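Local coordinates for protein acyl-CoA dehydrogenase (Thermus thermophilus, PDB 2Z1Q) that probably oxidises saturated acyl-CoA thioesters to 2,3-dehydroacyl-CoA with the help of a bound FAD, passing the electrons on to an acceptor, at residues I143-L148 against Q180-A185; G217-K222 against S229-I234. All coordinates share one frame; numbering follows the deposited sequence.

Interaction 1: residues I143-L148 against Q180-A185; sequences IAAYCL and QWISNA. With FAD (flavin-adenine dinucleotide), chain D.
Ile182 lays its side chain against the sulfur of Cys147. Ile182 CB lies 4.0 Å from Cys147 SG; the CG1 branch, which lies beside the backbone N, runs against the sulfur and leaves CD1 near it too, and CG2, anti to the backbone N (chi1 -73° for CG1), touches both Cys147 SG and Ala145 CB, 3.9 Å from Ala145 CB. Val233 of the adjoining strand adds to this apolar patch. Ala145 CB also lies against the carbonyl of Ser183, within the type II turn from Ile182 to Ala185. Polar backbone atoms of both segments turn to the flavin. Tyr146 O accepts the N3-H of FAD at 2.8 Å, and Leu148 N donates to FAD O2 at 3.1 Å. From the other segment Ser183 N reaches FAD O4 at 3.3 Å, while Ser183 OG donates to FAD N5 at 2.6 Å. Water 1, bound to Tyr146 N, lies close to both Ser183 O and FAD O4. Trp181 meets the benzenoid side of the flavin: its CB is 3.4 Å from FAD C9A, and FAD C8M sits over one indole face, offset toward the rim. An alanine here would keep the CB contact, but loss of the indole would probably deprive the C8M methyl and the Tyr376 ring of the second subunit of a surface they pack on. Two backbone amides and one carbonyl gripping the pyrimidine ring, with a hydroxyl on N5, are the middle domain's share of the acyl-CoA dehydrogenase flavin site, which the second subunit helps to complete.

Interaction 2: residues G217-K222 against S229-I234; sequences GPEEKK and STRQVI
Glu219 OE2 is gripped by three partners: Arg231 NE at 2.6 Å in a salt bridge, Ser229 OG at 3.0 Å, and water 3. The salt bridge is short but weak as a hydrogen bond; the carboxylate and guanidinium planes stand 83° apart and the two side chains cross nearly at right angles. The serine hydroxyl comes in on the syn lone pair; it also takes part in a hydrogen bond with Gly186 N. A bend at chi2 (-58°) folds the glutamate back over the strand, which lets its second oxygen, OE1, use its own syn lone pair to accept Thr230 N at 3.0 Å. The carboxylate thus ties a backbone amide, a hydroxyl and an arginine together. The contact joins the long connection of a beta-hairpin to its second strand, where the chain leaving strand 214-216 runs back beside its antiparallel partner 230-235 in the middle-domain sheet. Gly217 N still donates to Gln232 O at 2.8 Å, but next to it water 2 bridges Pro218 O and Gln232 N. Arg231, extended from CG to NE, lays its guanidinium against the backbone of 217-219: Glu219 N lies over the centre of one face, and NH1 makes a weak bond to Gly217 O. Further along, Glu220 N donates to Thr230 O at 2.8 Å, almost in line with the carbonyl bond (174°). Lys222 curls back through bends at chi2 and chi4 until NZ donates to Thr230 OG1 at 2.9 Å; the same ammonium is also bonded to Ile225 O, and Thr230 itself touches FAD.

Going from the N terminus, the chain first lays down 143-148, then makes strand 163-166 and the long strand 172-183 before interaction 1 closes that excursion at the flavin. It continues through strands 190-197, 201-208 and 214-216, and interaction 2 then shuts a much shorter loop, with six residues between its segments. The two contacts follow one another in series, neither enclosing nor crossing the other. They meet through neighbouring antiparallel strands: Asn184 N and Ile182 N probably bond to Ser229 O and Arg231 O, and Trp181 packs on Glu220. The hairpin is thereby joined to the flavin-binding strand, and both contacts border the second subunit.

Interaction 1: residues I143-L148 against Q180-A185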
# COMPACT_ATOMS: atom_id res chain seq x y z
N ILE B 143 -32.13 -8.67 -9.07
CA ILE B 143 -30.69 -8.43 -8.97
C ILE B 143 -29.95 -9.57 -9.63
O ILE B 143 -30.28 -10.74 -9.42
CB ILE B 143 -30.26 -8.30 -7.49
CG1 ILE B 143 -31.02 -7.15 -6.83
CG2 ILE B 143 -28.75 -8.03 -7.40
CD1 ILE B 143 -30.78 -7.02 -5.36
N ALA B 144 -28.93 -9.26 -10.43
CA ALA B 144 -28.21 -10.32 -11.11
C ALA B 144 -26.83 -10.61 -10.50
O ALA B 144 -26.23 -9.76 -9.85
CB ALA B 144 -28.09 -9.99 -12.61
N ALA B 145 -26.35 -11.84 -10.70
CA ALA B 145 -25.05 -12.28 -10.21
C ALA B 145 -24.32 -13.01 -11.33
O ALA B 145 -24.96 -13.57 -12.23
CB ALA B 145 -25.21 -13.19 -9.00
N TYR B 146 -23.00 -13.02 -11.26
CA TYR B 146 -22.14 -13.64 -12.26
C TYR B 146 -21.30 -14.71 -11.58
O TYR B 146 -20.53 -14.41 -10.67
CB TYR B 146 -21.24 -12.55 -12.83
CG TYR B 146 -20.44 -12.92 -14.05
CD1 TYR B 146 -21.04 -13.06 -15.29
CD2 TYR B 146 -19.05 -13.05 -13.97
CE1 TYR B 146 -20.28 -13.31 -16.44
CE2 TYR B 146 -18.29 -13.29 -15.09
CZ TYR B 146 -18.90 -13.42 -16.32
OH TYR B 146 -18.12 -13.66 -17.43
N CYS B 147 -21.42 -15.94 -12.05
CA CYS B 147 -20.70 -17.05 -11.44
C CYS B 147 -19.71 -17.72 -12.38
O CYS B 147 -20.04 -18.68 -13.07
CB CYS B 147 -21.69 -18.07 -10.89
SG CYS B 147 -22.54 -17.49 -9.50
N LEU B 148 -18.49 -17.21 -12.36
CA LEU B 148 -17.45 -17.73 -13.21
C LEU B 148 -16.32 -18.38 -12.42
O LEU B 148 -15.94 -19.50 -12.68
CB LEU B 148 -16.90 -16.60 -14.08
CG LEU B 148 -15.69 -16.95 -14.95
CD1 LEU B 148 -15.99 -18.24 -15.69
CD2 LEU B 148 -15.39 -15.83 -15.92
N GLN B 180 -16.82 -19.80 -6.68
CA GLN B 180 -16.22 -19.04 -5.59
C GLN B 180 -16.30 -17.52 -5.68
O GLN B 180 -16.09 -16.93 -6.75
CB GLN B 180 -14.75 -19.45 -5.47
CG GLN B 180 -14.08 -18.99 -4.19
CD GLN B 180 -14.39 -19.91 -3.03
OE1 GLN B 180 -13.58 -20.76 -2.65
NE2 GLN B 180 -15.58 -19.76 -2.45
N TRP B 181 -16.57 -16.88 -4.54
CA TRP B 181 -16.64 -15.42 -4.44
C TRP B 181 -17.72 -14.78 -5.33
O TRP B 181 -17.38 -13.96 -6.18
CB TRP B 181 -15.29 -14.78 -4.84
CG TRP B 181 -14.06 -15.10 -4.01
CD1 TRP B 181 -12.95 -15.79 -4.41
CD2 TRP B 181 -13.79 -14.67 -2.66
NE1 TRP B 181 -12.01 -15.82 -3.41
CE2 TRP B 181 -12.50 -15.14 -2.33
CE3 TRP B 181 -14.51 -13.93 -1.71
CZ2 TRP B 181 -11.91 -14.89 -1.08
CZ3 TRP B 181 -13.93 -13.69 -0.47
CH2 TRP B 181 -12.64 -14.17 -0.17
N ILE B 182 -18.99 -15.11 -5.15
CA ILE B 182 -20.02 -14.52 -6.01
C ILE B 182 -20.64 -13.26 -5.41
O ILE B 182 -21.36 -13.33 -4.42
CB ILE B 182 -21.15 -15.54 -6.30
CG1 ILE B 182 -20.63 -16.59 -7.26
CG2 ILE B 182 -22.35 -14.87 -6.92
CD1 ILE B 182 -19.59 -17.46 -6.68
N SER B 183 -20.36 -12.10 -6.01
CA SER B 183 -20.95 -10.85 -5.51
C SER B 183 -22.46 -10.88 -5.72
O SER B 183 -22.94 -11.39 -6.74
CB SER B 183 -20.37 -9.64 -6.27
OG SER B 183 -18.96 -9.61 -6.24
N ASN B 184 -23.20 -10.35 -4.75
CA ASN B 184 -24.67 -10.29 -4.80
C ASN B 184 -25.37 -11.63 -4.55
O ASN B 184 -26.60 -11.71 -4.53
CB ASN B 184 -25.14 -9.73 -6.16
CG ASN B 184 -24.79 -8.25 -6.38
OD1 ASN B 184 -24.86 -7.75 -7.50
ND2 ASN B 184 -24.41 -7.55 -5.31
N ALA B 185 -24.58 -12.68 -4.34
CA ALA B 185 -25.11 -14.02 -4.11
C ALA B 185 -26.11 -14.11 -2.97
O ALA B 185 -26.98 -14.99 -2.97
CB ALA B 185 -23.97 -15.00 -3.88
PA FAD D . -4.76 -16.43 -7.58
O1A FAD D . -5.39 -15.61 -6.58
O2A FAD D . -5.34 -17.83 -8.08
O5B FAD D . -3.78 -15.70 -8.57
C5B FAD D . -2.54 -15.45 -7.91
C4B FAD D . -1.75 -14.91 -9.08
O4B FAD D . -2.31 -14.46 -10.25
C3B FAD D . -0.37 -14.14 -8.85
O3B FAD D . 0.69 -15.07 -8.58
C2B FAD D . -0.38 -13.48 -10.29
O2B FAD D . 0.90 -13.15 -10.83
C1B FAD D . -1.08 -14.70 -10.83
N9A FAD D . -1.11 -15.05 -12.22
C8A FAD D . -2.18 -15.71 -12.75
N7A FAD D . -1.98 -15.96 -13.99
C5A FAD D . -0.77 -15.47 -14.35
C6A FAD D . -0.02 -15.46 -15.56
N6A FAD D . -0.54 -16.03 -16.70
N1A FAD D . 1.21 -14.86 -15.54
C2A FAD D . 1.72 -14.33 -14.44
N3A FAD D . 1.04 -14.34 -13.31
C4A FAD D . -0.18 -14.89 -13.19
N1 FAD D . -15.92 -13.81 -9.44
C2 FAD D . -17.01 -13.91 -10.24
O2 FAD D . -17.01 -14.75 -11.12
N3 FAD D . -18.10 -13.12 -10.08
C4 FAD D . -18.18 -12.16 -9.10
O4 FAD D . -19.16 -11.46 -8.97
C4X FAD D . -17.03 -12.01 -8.18
N5 FAD D . -17.01 -11.13 -7.17
C5X FAD D . -15.96 -11.05 -6.31
C6 FAD D . -15.98 -10.15 -5.19
C7 FAD D . -14.89 -10.13 -4.30
C7M FAD D . -14.93 -9.19 -3.10
C8 FAD D . -13.76 -10.97 -4.51
C8M FAD D . -12.57 -10.98 -3.57
C9 FAD D . -13.73 -11.83 -5.59
C9A FAD D . -14.82 -11.90 -6.51
N10 FAD D . -14.78 -12.81 -7.58
C10 FAD D . -15.86 -12.92 -8.43
C1' FAD D . -13.59 -13.62 -7.68
C2' FAD D . -12.57 -13.16 -8.73
O2' FAD D . -13.10 -13.26 -10.05
C3' FAD D . -11.44 -14.10 -8.48
O3' FAD D . -10.98 -13.86 -7.11
C4' FAD D . -10.24 -13.93 -9.36
O4' FAD D . -10.52 -14.16 -10.75
C5' FAD D . -9.31 -14.93 -8.77
O5' FAD D . -8.10 -14.97 -9.32
P FAD D . -7.37 -15.89 -8.23
O1P FAD D . -7.61 -15.26 -6.90
O2P FAD D . -7.99 -17.39 -8.23
O3P FAD D . -5.80 -15.81 -8.67
O HOH W 1 -21.77 -11.60 -9.37

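Interaction 2: residues G217-K222 against S229-I234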
# COMPACT_ATOMS: atom_id res chain seq x y z
N GLY B 217 -23.00 -20.51 0.43
CA GLY B 217 -22.25 -20.58 1.67
C GLY B 217 -22.46 -19.27 2.42
O GLY B 217 -23.04 -18.34 1.86
N PRO B 218 -21.99 -19.16 3.68
CA PRO B 218 -22.15 -17.94 4.47
C PRO B 218 -21.40 -16.77 3.84
O PRO B 218 -20.55 -16.96 2.96
CB PRO B 218 -21.57 -18.33 5.83
CG PRO B 218 -20.52 -19.31 5.46
CD PRO B 218 -21.17 -20.15 4.39
N GLU B 219 -21.73 -15.57 4.30
CA GLU B 219 -21.10 -14.36 3.79
C GLU B 219 -19.58 -14.45 3.98
O GLU B 219 -19.09 -14.75 5.07
CB GLU B 219 -21.67 -13.13 4.51
CG GLU B 219 -23.02 -12.63 3.95
CD GLU B 219 -22.95 -12.26 2.47
OE1 GLU B 219 -21.88 -11.77 2.04
OE2 GLU B 219 -23.94 -12.46 1.74
N GLU B 220 -18.82 -14.22 2.91
CA GLU B 220 -17.37 -14.27 3.04
C GLU B 220 -16.94 -13.12 3.94
O GLU B 220 -17.55 -12.05 3.91
CB GLU B 220 -16.69 -14.11 1.67
CG GLU B 220 -16.84 -15.29 0.73
CD GLU B 220 -16.03 -16.50 1.16
OE1 GLU B 220 -15.27 -16.38 2.14
OE2 GLU B 220 -16.15 -17.56 0.51
N LYS B 221 -15.92 -13.33 4.76
CA LYS B 221 -15.44 -12.24 5.60
C LYS B 221 -14.18 -11.68 4.95
O LYS B 221 -13.16 -12.35 4.90
CB LYS B 221 -15.14 -12.74 7.01
CG LYS B 221 -16.35 -13.33 7.75
CD LYS B 221 -16.04 -13.51 9.22
CE LYS B 221 -17.28 -13.83 10.06
NZ LYS B 221 -17.74 -15.24 9.90
N LYS B 222 -14.25 -10.46 4.42
CA LYS B 222 -13.07 -9.90 3.76
C LYS B 222 -12.51 -8.66 4.45
O LYS B 222 -13.11 -8.13 5.38
CB LYS B 222 -13.38 -9.59 2.30
CG LYS B 222 -14.69 -8.87 2.07
CD LYS B 222 -15.78 -9.84 1.64
CE LYS B 222 -17.16 -9.15 1.55
NZ LYS B 222 -17.41 -8.38 0.30
N SER B 229 -22.22 -8.09 -0.77
CA SER B 229 -22.52 -9.50 -0.49
C SER B 229 -21.65 -10.35 -1.36
O SER B 229 -21.62 -10.17 -2.59
CB SER B 229 -23.98 -9.86 -0.79
OG SER B 229 -24.11 -11.27 -0.97
N THR B 230 -20.95 -11.29 -0.73
CA THR B 230 -20.09 -12.22 -1.46
C THR B 230 -20.21 -13.59 -0.80
O THR B 230 -19.87 -13.78 0.37
CB THR B 230 -18.61 -11.76 -1.43
OG1 THR B 230 -18.54 -10.33 -1.46
CG2 THR B 230 -17.89 -12.29 -2.66
N ARG B 231 -20.70 -14.56 -1.55
CA ARG B 231 -20.88 -15.90 -1.02
C ARG B 231 -20.43 -16.92 -2.04
O ARG B 231 -20.23 -16.62 -3.21
CB ARG B 231 -22.36 -16.17 -0.69
CG ARG B 231 -22.93 -15.42 0.52
CD ARG B 231 -24.46 -15.42 0.47
NE ARG B 231 -25.08 -14.85 1.67
CZ ARG B 231 -25.47 -15.57 2.72
NH1 ARG B 231 -25.32 -16.89 2.73
NH2 ARG B 231 -26.03 -14.96 3.76
N GLN B 232 -20.28 -18.15 -1.58
CA GLN B 232 -19.89 -19.24 -2.44
C GLN B 232 -21.21 -19.82 -2.94
O GLN B 232 -22.16 -19.96 -2.17
CB GLN B 232 -19.12 -20.27 -1.64
CG GLN B 232 -18.47 -21.33 -2.44
CD GLN B 232 -17.75 -22.31 -1.56
OE1 GLN B 232 -18.37 -23.04 -0.80
NE2 GLN B 232 -16.42 -22.34 -1.67
N VAL B 233 -21.29 -20.12 -4.24
CA VAL B 233 -22.51 -20.70 -4.79
C VAL B 233 -22.25 -22.17 -5.11
O VAL B 233 -21.34 -22.49 -5.87
CB VAL B 233 -22.97 -19.95 -6.08
CG1 VAL B 233 -24.19 -20.64 -6.67
CG2 VAL B 233 -23.31 -18.51 -5.74
N ILE B 234 -23.05 -23.05 -4.52
CA ILE B 234 -22.90 -24.48 -4.73
C ILE B 234 -24.00 -25.03 -5.64
O ILE B 234 -25.15 -24.63 -5.55
CB ILE B 234 -22.96 -25.24 -3.37
CG1 ILE B 234 -21.77 -24.83 -2.50
CG2 ILE B 234 -22.98 -26.74 -3.61
CD1 ILE B 234 -21.83 -25.35 -1.07
O HOH W 2 -19.43 -18.85 1.20
O HOH W 3 -26.27 -11.71 2.87